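Local coordinates for alpha-L-rhamnosidase (Aspergillus terreus, PDB 6GSZ), which probably hydrolyses terminal non-reducing alpha-L-rhamnose residues of alpha-L-rhamnosides, at residues S744-P747 with N752-Q755. Residues are numbered along the deposited sequence; the frame is centred on the assembly and turned at random.
Sequences SMLP and NPGQ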
loop_
_atom_site.group_PDB
_atom_site.type_symbol
_atom_site.label_atom_id
_atom_site.label_comp_id
_atom_site.label_asym_id
_atom_site.label_seq_id
_atom_site.Cartn_x
_atom_site.Cartn_y
_atom_site.Cartn_z
ATOM N N SER A 744 21.821 -7.076 -2.602
ATOM C CA SER A 744 22.000 -5.814 -1.871
ATOM C C SER A 744 23.120 -5.996 -0.849
ATOM O O SER A 744 23.855 -5.047 -0.570
ATOM C CB SER A 744 20.734 -5.345 -1.206
ATOM O OG SER A 744 19.860 -4.682 -2.123
ATOM N N MET A 745 23.201 -7.185 -0.237
ATOM C CA MET A 745 24.392 -7.577 0.562
ATOM C C MET A 745 25.112 -8.721 -0.163
ATOM O O MET A 745 24.446 -9.640 -0.673
ATOM C CB MET A 745 23.994 -8.059 1.962
ATOM C CG MET A 745 25.155 -8.391 2.899
ATOM S SD MET A 745 24.578 -8.629 4.614
ATOM C CE MET A 745 24.235 -6.915 5.062
ATOM N N LEU A 746 26.445 -8.657 -0.199
ATOM C CA LEU A 746 27.265 -9.690 -0.806
ATOM C C LEU A 746 27.510 -10.798 0.223
ATOM O O LEU A 746 27.318 -10.628 1.421
ATOM C CB LEU A 746 28.566 -9.049 -1.303
ATOM C CG LEU A 746 28.396 -7.801 -2.169
ATOM C CD1 LEU A 746 29.755 -7.273 -2.591
ATOM C CD2 LEU A 746 27.528 -8.067 -3.393
ATOM N N PRO A 747 27.870 -12.034 -0.191
ATOM C CA PRO A 747 27.955 -13.142 0.763
ATOM C C PRO A 747 28.866 -12.993 1.989
ATOM O O PRO A 747 28.586 -13.624 3.021
ATOM C CB PRO A 747 28.392 -14.342 -0.106
ATOM C CG PRO A 747 27.932 -13.953 -1.512
ATOM C CD PRO A 747 28.089 -12.443 -1.581
ATOM N N ASN A 752 26.434 -4.053 -1.314
ATOM C CA ASN A 752 26.655 -3.845 -2.723
ATOM C C ASN A 752 27.281 -2.465 -2.934
ATOM O O ASN A 752 26.824 -1.491 -2.337
ATOM C CB ASN A 752 25.342 -3.950 -3.479
ATOM C CG ASN A 752 25.528 -3.999 -4.974
ATOM O OD1 ASN A 752 25.918 -3.019 -5.607
ATOM N ND2 ASN A 752 25.214 -5.157 -5.548
ATOM N N PRO A 753 28.318 -2.321 -3.798
ATOM C CA PRO A 753 28.959 -1.021 -3.979
ATOM C C PRO A 753 28.096 0.009 -4.708
ATOM O O PRO A 753 28.392 1.192 -4.688
ATOM C CB PRO A 753 30.218 -1.367 -4.790
ATOM C CG PRO A 753 29.804 -2.601 -5.594
ATOM C CD PRO A 753 28.953 -3.395 -4.602
ATOM N N GLY A 754 27.002 -0.440 -5.313
ATOM C CA GLY A 754 26.144 0.482 -5.997
ATOM C C GLY A 754 25.600 1.539 -5.051
ATOM O O GLY A 754 25.181 1.239 -3.953
ATOM N N GLN A 755 25.542 2.777 -5.554
ATOM C CA GLN A 755 25.083 3.896 -4.771
ATOM C C GLN A 755 23.594 3.711 -4.445
ATOM O O GLN A 755 23.090 4.191 -3.408
ATOM C CB GLN A 755 25.286 5.221 -5.526
#
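An Asx turn at Asn752 is joined to Ser744 by one backbone hydrogen bond, which closes a loop of the glycosidase domain flanked by an attached glycan. Asn752 N donates to Ser744 O at 2.9 Å, almost straight at 176°, although the donor stands above the carbonyl plane; CB of Asn752 rests 3.4 Å from Ser744 O. With CG anti to the backbone N (chi1 -169°), the amide of Asn752 reaches forward along its own chain, past Pro753, and OD1 accepts a hydrogen bond from Gly754 N at 2.8 Å, in the plane of its own amide carbonyl and on a lone pair. ND2 hydrogen-bonds to Asp743 O, so both ends of the buried amide are held and its rotation is fixed. Beside this polar link, the side chain of Leu746 sets out toward 752-755: its CD1 lies 4.4 Å from CD of Pro753, and sugars of the glycan touch both residues. Ser744 starts its side chain away from 752-755, and its OG is hydrogen-bonded to Ser758 O and Arg741 N. Both segments belong to the long connection between helices 727-732 and 768-775; Tyr729 of the former hydrogen-bonds to Met745 O, while Arg368, between strands 364-365 and 376-380, hydrogen-bonds to the carbonyl oxygens of Asn752 and Gly754.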